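Local coordinates for type II 3-hydroxyacyl-CoA dehydrogenase (Thermus thermophilus, PDB 1UAY), which probably oxidises 3-hydroxyacyl-CoA to 3-ketoacyl-CoA with NAD as cofactor in fatty acid beta-oxidation, at residues A[103-108]-A[156-161]; A[114-119]-A[128-133]. All coordinates share one frame; numbering follows the deposited sequence. Where two conformers were deposited one is given.

Contact 1. Residues A[103-108]-A[156-161]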
ATOM      1  N   LEU A 103      16.789  -5.911  13.222  1.00  7.03           N
ATOM      2  CA  LEU A 103      17.100  -5.807  14.640  1.00  6.97           C
ATOM      3  C   LEU A 103      18.054  -4.635  14.888  1.00  6.81           C
ATOM      4  O   LEU A 103      17.906  -3.910  15.870  1.00  7.63           O
ATOM      5  CB  LEU A 103      17.691  -7.121  15.165  1.00  8.29           C
ATOM      6  CG  LEU A 103      18.023  -7.102  16.662  1.00  8.12           C
ATOM      7  CD1 LEU A 103      17.697  -8.449  17.299  1.00 10.98           C
ATOM      8  CD2 LEU A 103      19.489  -6.741  16.840  1.00  9.82           C
ATOM      9  N   GLY A 104      19.024  -4.442  13.997  1.00  5.58           N
ATOM     10  CA  GLY A 104      19.954  -3.335  14.154  1.00  6.43           C
ATOM     11  C   GLY A 104      19.227  -1.999  14.148  1.00  6.73           C
ATOM     12  O   GLY A 104      19.521  -1.114  14.952  1.00  6.58           O
ATOM     13  N   THR A 105      18.274  -1.844  13.235  1.00  7.06           N
ATOM     14  CA  THR A 105      17.502  -0.612  13.146  1.00  7.25           C
ATOM     15  C   THR A 105      16.658  -0.416  14.403  1.00  6.79           C
ATOM     16  O   THR A 105      16.556   0.697  14.921  1.00  6.65           O
ATOM     17  CB  THR A 105      16.604  -0.626  11.893  1.00  7.98           C
ATOM     18  OG1 THR A 105      17.429  -0.500  10.728  1.00 11.97           O
ATOM     19  CG2 THR A 105      15.605   0.512  11.922  1.00  7.43           C
ATOM     20  N   PHE A 106      16.066  -1.496  14.906  1.00  6.59           N
ATOM     21  CA  PHE A 106      15.254  -1.410  16.115  1.00  6.86           C
ATOM     22  C   PHE A 106      16.144  -1.075  17.310  1.00  6.75           C
ATOM     23  O   PHE A 106      15.762  -0.301  18.193  1.00  6.99           O
ATOM     24  CB  PHE A 106      14.542  -2.735  16.387  1.00  7.22           C
ATOM     25  CG  PHE A 106      13.689  -2.711  17.625  1.00  7.35           C
ATOM     26  CD1 PHE A 106      12.494  -2.002  17.639  1.00  9.27           C
ATOM     27  CD2 PHE A 106      14.092  -3.372  18.783  1.00  8.73           C
ATOM     28  CE1 PHE A 106      11.711  -1.947  18.792  1.00 11.81           C
ATOM     29  CE2 PHE A 106      13.313  -3.321  19.941  1.00  9.31           C
ATOM     30  CZ  PHE A 106      12.122  -2.606  19.942  1.00 10.47           C
ATOM     31  N   ASN A 107      17.336  -1.661  17.327  1.00  6.84           N
ATOM     32  CA  ASN A 107      18.284  -1.440  18.410  1.00  7.72           C
ATOM     33  C   ASN A 107      18.666   0.039  18.471  1.00  6.76           C
ATOM     34  O   ASN A 107      18.673   0.646  19.542  1.00  7.70           O
ATOM     35  CB  ASN A 107      19.520  -2.324  18.187  1.00  7.29           C
ATOM     36  CG  ASN A 107      20.329  -2.536  19.449  1.00  9.26           C
ATOM     37  OD1 ASN A 107      19.788  -2.545  20.555  1.00  9.88           O
ATOM     38  ND2 ASN A 107      21.632  -2.732  19.287  1.00 11.64           N
ATOM     39  N   VAL A 108      18.967   0.625  17.320  1.00  6.28           N
ATOM     40  CA  VAL A 108      19.332   2.033  17.268  1.00  7.77           C
ATOM     41  C   VAL A 108      18.149   2.909  17.681  1.00  8.31           C
ATOM     42  O   VAL A 108      18.302   3.867  18.440  1.00  8.76           O
ATOM     43  CB  VAL A 108      19.800   2.415  15.845  1.00  6.93           C
ATOM     44  CG1 VAL A 108      19.952   3.927  15.716  1.00  9.54           C
ATOM     45  CG2 VAL A 108      21.123   1.719  15.543  1.00  9.63           C
ATOM     46  N   VAL A 156       9.776  -1.085   7.509  1.00  6.54           N
ATOM     47  CA  VAL A 156       8.615  -0.323   7.066  1.00  6.58           C
ATOM     48  C   VAL A 156       7.481  -0.387   8.091  1.00  7.10           C
ATOM     49  O   VAL A 156       6.927   0.644   8.475  1.00  7.20           O
ATOM     50  CB  VAL A 156       8.092  -0.853   5.711  1.00  7.63           C
ATOM     51  CG1 VAL A 156       6.694  -0.310   5.428  1.00  9.55           C
ATOM     52  CG2 VAL A 156       9.049  -0.448   4.602  1.00  8.47           C
ATOM     53  N   ALA A 157       7.154  -1.595   8.545  1.00  6.87           N
ATOM     54  CA  ALA A 157       6.069  -1.796   9.504  1.00  5.99           C
ATOM     55  C   ALA A 157       6.338  -1.199  10.882  1.00  6.81           C
ATOM     56  O   ALA A 157       5.403  -0.881  11.615  1.00  7.87           O
ATOM     57  CB  ALA A 157       5.765  -3.286   9.628  1.00  6.99           C
ATOM     58  N   LEU A 158       7.611  -1.056  11.233  1.00  6.96           N
ATOM     59  CA  LEU A 158       8.003  -0.490  12.518  1.00  7.96           C
ATOM     60  C   LEU A 158       7.710   1.009  12.598  1.00  7.60           C
ATOM     61  O   LEU A 158       7.423   1.548  13.671  1.00  6.79           O
ATOM     62  CB  LEU A 158       9.504  -0.720  12.735  1.00 10.06           C
ATOM     63  CG  LEU A 158      10.187   0.009  13.892  1.00 10.12           C
ATOM     64  CD1 LEU A 158       9.591  -0.463  15.210  1.00 12.70           C
ATOM     65  CD2 LEU A 158      11.688  -0.260  13.855  1.00 12.27           C
ATOM     66  N   THR A 159       7.759   1.672  11.449  1.00  6.79           N
ATOM     67  CA  THR A 159       7.575   3.116  11.393  1.00  6.72           C
ATOM     68  C   THR A 159       6.382   3.688  12.151  1.00  6.12           C
ATOM     69  O   THR A 159       6.552   4.547  13.019  1.00  6.04           O
ATOM     70  CB  THR A 159       7.487   3.612   9.935  1.00  6.89           C
ATOM     71  OG1 THR A 159       8.461   2.937   9.133  1.00  9.51           O
ATOM     72  CG2 THR A 159       7.763   5.110   9.874  1.00  9.35           C
ATOM     73  N   LEU A 160       5.180   3.221  11.831  1.00  6.63           N
ATOM     74  CA  LEU A 160       3.983   3.759  12.469  1.00  6.17           C
ATOM     75  C   LEU A 160       3.857   3.505  13.969  1.00  6.23           C
ATOM     76  O   LEU A 160       3.652   4.445  14.735  1.00  6.18           O
ATOM     77  CB  LEU A 160       2.729   3.272  11.739  1.00  6.81           C
ATOM     78  CG  LEU A 160       1.441   3.984  12.170  1.00  7.62           C
ATOM     79  CD1 LEU A 160       1.549   5.484  11.891  1.00  8.40           C
ATOM     80  CD2 LEU A 160       0.259   3.381  11.431  1.00  9.91           C
ATOM     81  N   PRO A 161       3.959   2.242  14.418  1.00  5.96           N
ATOM     82  CA  PRO A 161       3.838   2.039  15.867  1.00  6.64           C
ATOM     83  C   PRO A 161       4.900   2.808  16.654  1.00  6.77           C
ATOM     84  O   PRO A 161       4.654   3.240  17.781  1.00  8.04           O
ATOM     85  CB  PRO A 161       3.948   0.518  16.026  1.00  6.48           C
ATOM     86  CG  PRO A 161       4.627   0.062  14.750  1.00  6.09           C
ATOM     87  CD  PRO A 161       4.028   0.954  13.708  1.00  6.97           C
TER

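Contact 2. Residues A[114-119]-A[128-133]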
ATOM      1  N   TRP A 114      15.432   6.420  23.887  1.00  6.46           N
ATOM      2  CA  TRP A 114      15.516   6.458  25.344  1.00  6.71           C
ATOM      3  C   TRP A 114      16.466   7.571  25.786  1.00  7.12           C
ATOM      4  O   TRP A 114      16.171   8.318  26.720  1.00  7.75           O
ATOM      5  CB  TRP A 114      15.987   5.098  25.885  1.00  7.85           C
ATOM      6  CG  TRP A 114      16.128   5.043  27.384  1.00  8.04           C
ATOM      7  CD1 TRP A 114      17.292   5.063  28.099  1.00 10.11           C
ATOM      8  CD2 TRP A 114      15.068   4.996  28.349  1.00  9.67           C
ATOM      9  NE1 TRP A 114      17.024   5.033  29.448  1.00 10.44           N
ATOM     10  CE2 TRP A 114      15.666   4.992  29.629  1.00  9.92           C
ATOM     11  CE3 TRP A 114      13.671   4.958  28.255  1.00 10.13           C
ATOM     12  CZ2 TRP A 114      14.913   4.951  30.811  1.00 11.07           C
ATOM     13  CZ3 TRP A 114      12.923   4.919  29.430  1.00 11.89           C
ATOM     14  CH2 TRP A 114      13.548   4.915  30.690  1.00 13.46           C
ATOM     15  N   ALA A 115      17.599   7.693  25.099  1.00  6.91           N
ATOM     16  CA  ALA A 115      18.594   8.710  25.432  1.00  7.49           C
ATOM     17  C   ALA A 115      18.147  10.142  25.143  1.00  8.65           C
ATOM     18  O   ALA A 115      18.606  11.084  25.796  1.00  9.58           O
ATOM     19  CB  ALA A 115      19.894   8.414  24.688  1.00  8.39           C
ATOM     20  N   MET A 116      17.251  10.305  24.172  1.00  7.75           N
ATOM     21  CA  MET A 116      16.762  11.628  23.780  1.00  8.02           C
ATOM     22  C   MET A 116      15.484  12.051  24.499  1.00  7.94           C
ATOM     23  O   MET A 116      15.068  13.204  24.390  1.00  7.43           O
ATOM     24  CB  MET A 116      16.466  11.661  22.273  1.00  8.84           C
ATOM     25  CG  MET A 116      17.674  11.600  21.349  0.50  9.62           C
ATOM     26  SD  MET A 116      17.230  11.997  19.633  0.50 11.34           S
ATOM     27  CE  MET A 116      16.386  10.497  19.145  0.50 11.11           C
ATOM     28  N   ARG A 117      14.878  11.134  25.244  1.00  8.26           N
ATOM     29  CA  ARG A 117      13.597  11.405  25.890  1.00  7.83           C
ATOM     30  C   ARG A 117      13.487  12.601  26.826  1.00  8.24           C
ATOM     31  O   ARG A 117      12.384  13.101  27.046  1.00  8.81           O
ATOM     32  CB  ARG A 117      13.100  10.146  26.603  1.00  8.24           C
ATOM     33  CG  ARG A 117      13.716   9.901  27.960  1.00  8.41           C
ATOM     34  CD  ARG A 117      13.257   8.567  28.523  1.00  8.78           C
ATOM     35  NE  ARG A 117      13.621   8.419  29.928  1.00  8.91           N
ATOM     36  CZ  ARG A 117      14.868   8.321  30.376  1.00  8.43           C
ATOM     37  NH1 ARG A 117      15.890   8.346  29.528  1.00  9.19           N
ATOM     38  NH2 ARG A 117      15.093   8.219  31.678  1.00 10.11           N
ATOM     39  N   GLU A 118      14.606  13.059  27.379  1.00  7.41           N
ATOM     40  CA  GLU A 118      14.575  14.210  28.275  1.00  8.09           C
ATOM     41  C   GLU A 118      15.174  15.457  27.625  1.00  8.25           C
ATOM     42  O   GLU A 118      15.440  16.453  28.296  1.00  9.79           O
ATOM     43  CB  GLU A 118      15.315  13.899  29.581  1.00  9.22           C
ATOM     44  CG  GLU A 118      14.751  12.707  30.347  1.00 12.26           C
ATOM     45  CD  GLU A 118      15.392  12.535  31.710  1.00 11.84           C
ATOM     46  OE1 GLU A 118      16.579  12.881  31.853  1.00 13.82           O
ATOM     47  OE2 GLU A 118      14.714  12.045  32.635  1.00 13.72           O
ATOM     48  N   ASN A 119      15.390  15.402  26.316  1.00  6.83           N
ATOM     49  CA  ASN A 119      15.936  16.548  25.595  1.00  8.01           C
ATOM     50  C   ASN A 119      15.008  17.751  25.698  1.00  9.25           C
ATOM     51  O   ASN A 119      13.789  17.608  25.627  1.00 10.03           O
ATOM     52  CB  ASN A 119      16.059  16.261  24.095  1.00  8.32           C
ATOM     53  CG  ASN A 119      17.266  15.429  23.731  1.00  8.57           C
ATOM     54  OD1 ASN A 119      18.138  15.151  24.551  1.00  9.54           O
ATOM     55  ND2 ASN A 119      17.325  15.036  22.465  1.00  9.32           N
ATOM     56  N   GLY A 128      13.617  15.255  18.945  1.00  7.97           N
ATOM     57  CA  GLY A 128      14.490  14.607  17.983  1.00  7.73           C
ATOM     58  C   GLY A 128      13.728  13.958  16.844  1.00  6.48           C
ATOM     59  O   GLY A 128      12.495  13.940  16.828  1.00  6.83           O
ATOM     60  N   VAL A 129      14.478  13.423  15.886  1.00  5.93           N
ATOM     61  CA  VAL A 129      13.901  12.769  14.722  1.00  6.97           C
ATOM     62  C   VAL A 129      14.755  11.563  14.361  1.00  6.64           C
ATOM     63  O   VAL A 129      15.977  11.668  14.248  1.00  7.15           O
ATOM     64  CB  VAL A 129      13.855  13.729  13.511  1.00  7.07           C
ATOM     65  CG1 VAL A 129      13.203  13.039  12.314  1.00  7.54           C
ATOM     66  CG2 VAL A 129      13.094  14.999  13.880  1.00  8.90           C
ATOM     67  N   ILE A 130      14.102  10.418  14.197  1.00  6.37           N
ATOM     68  CA  ILE A 130      14.783   9.183  13.842  1.00  7.07           C
ATOM     69  C   ILE A 130      14.362   8.787  12.432  1.00  6.33           C
ATOM     70  O   ILE A 130      13.180   8.586  12.156  1.00  6.60           O
ATOM     71  CB  ILE A 130      14.435   8.062  14.844  1.00  7.04           C
ATOM     72  CG1 ILE A 130      14.857   8.497  16.253  1.00  9.51           C
ATOM     73  CG2 ILE A 130      15.131   6.758  14.447  1.00  7.90           C
ATOM     74  CD1 ILE A 130      14.520   7.505  17.349  1.00 10.47           C
ATOM     75  N   VAL A 131      15.338   8.706  11.534  1.00  6.26           N
ATOM     76  CA  VAL A 131      15.081   8.351  10.145  1.00  6.69           C
ATOM     77  C   VAL A 131      15.692   6.995   9.843  1.00  7.17           C
ATOM     78  O   VAL A 131      16.911   6.815   9.947  1.00  7.10           O
ATOM     79  CB  VAL A 131      15.694   9.390   9.183  1.00  6.75           C
ATOM     80  CG1 VAL A 131      15.336   9.049   7.739  1.00  8.79           C
ATOM     81  CG2 VAL A 131      15.200  10.782   9.545  1.00  8.96           C
ATOM     82  N   ASN A 132      14.842   6.038   9.490  1.00  5.90           N
ATOM     83  CA  ASN A 132      15.311   4.699   9.165  1.00  7.02           C
ATOM     84  C   ASN A 132      15.375   4.528   7.658  1.00  6.81           C
ATOM     85  O   ASN A 132      14.774   5.298   6.906  1.00  7.40           O
ATOM     86  CB  ASN A 132      14.391   3.643   9.779  1.00  7.77           C
ATOM     87  CG  ASN A 132      14.374   3.702  11.295  1.00  8.59           C
ATOM     88  OD1 ASN A 132      15.367   4.065  11.922  1.00 11.59           O
ATOM     89  ND2 ASN A 132      13.254   3.320  11.891  1.00 13.53           N
ATOM     90  N   THR A 133      16.110   3.513   7.222  1.00  7.43           N
ATOM     91  CA  THR A 133      16.268   3.249   5.805  1.00  7.07           C
ATOM     92  C   THR A 133      15.796   1.849   5.458  1.00  7.37           C
ATOM     93  O   THR A 133      16.338   0.856   5.944  1.00  8.30           O
ATOM     94  CB  THR A 133      17.744   3.395   5.382  1.00  7.47           C
ATOM     95  OG1 THR A 133      18.249   4.655   5.842  1.00  8.05           O
ATOM     96  CG2 THR A 133      17.875   3.334   3.867  1.00  9.00           C
TER

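Contact 1. Residues A[103-108]-A[156-161]
L158 reaches across from helix 146-166 to F106 and T105 on helix 91-116. Its CB leaves the backbone heading toward the other helix, and CG stands anti to the backbone N (chi1 169°), which carries the branch point into the space between the two helices. There the methyls diverge. CD1 comes up to the edge of the F106 ring, close to the ring plane, 4.1 Å from CD1 of F106; the two side chains cross at about a right angle. CD2 heads for T105 and lies 4.4 Å from its CG2, a looser touch. No hydrogen bond spans the segments, and only 105 Å² is buried in all, so this is light apolar packing with the CA atoms of F106 and L158 8.1 Å apart.

T105 turns its methyl to the contact while its OG1 is bonded to N101 O. The F106 ring also stacks on F94 of the second subunit and meets H89 of that subunit edge-to-face. Two long helices on one face of a parallel sheet, packed against a neighbouring subunit, are typical of the short-chain dehydrogenase Rossmann fold, where the equivalent helices build a subunit interface.

Contact 2. Residues A[114-119]-A[128-133]
M116, in the conformer described of the two deposited, reaches from the C-terminal part of helix 91-116 over the start of strand 128-133. Its sulfur SD lies 4.1 Å from CA of G128, where the glycine presents bare backbone. A bend at chi3 (-74°) then turns the terminal methyl toward I130: CE of M116 is 3.8 Å from CG1 of I130 and 4.0 Å from its CD1. CB of I130 points neither toward nor away from M116, yet CG1, anti to the carbonyl carbon, brings the ethyl arm within range.

In the next shell, M116 also packs on L67 and V70 of strand 67-72, and I130 on L109 and A113 of the helix. A type I turn from M116 to N119, with N119 N bonded to M116 O at 2.9 Å, redirects the chain; N119 ND2 then bonds to R127 O, beside the strand. Farther out, R117 NH1 donates to W114 O (2.8 Å, 155° at the hydrogen), an acceptor in the guanidinium plane, while one guanidinium face rests on W114 CZ2.

Without any hydrogen bond between the segments, the contact rests on dispersion between the thioether of M116, the ethyl arm of I130 and the CA of G128, and is therefore nonpolar and non-directional.

How the contacts relate
Both contacts draw on helix 91-116: contact 1 on its middle, contact 2 on its C-terminal part, with their centres 12 Å apart. T105 CG2 packs against N132 CG at 3.5 Å and also meets L158, so one methyl of helix 91-116 faces both strand 128-133 and helix 146-166. The T105 side chain is about 10 Å from the bound adenosine, so contact 1 lies near the pocket without touching it; N107, on the same segment, bonds through ND2 to V48 O, a residue lining that pocket. The adenosine probably occupies the adenosine part of the NAD site, as in other short-chain dehydrogenases. F106 of contact 1 meets the second subunit directly, whereas near contact 2 W114 and R117 do so.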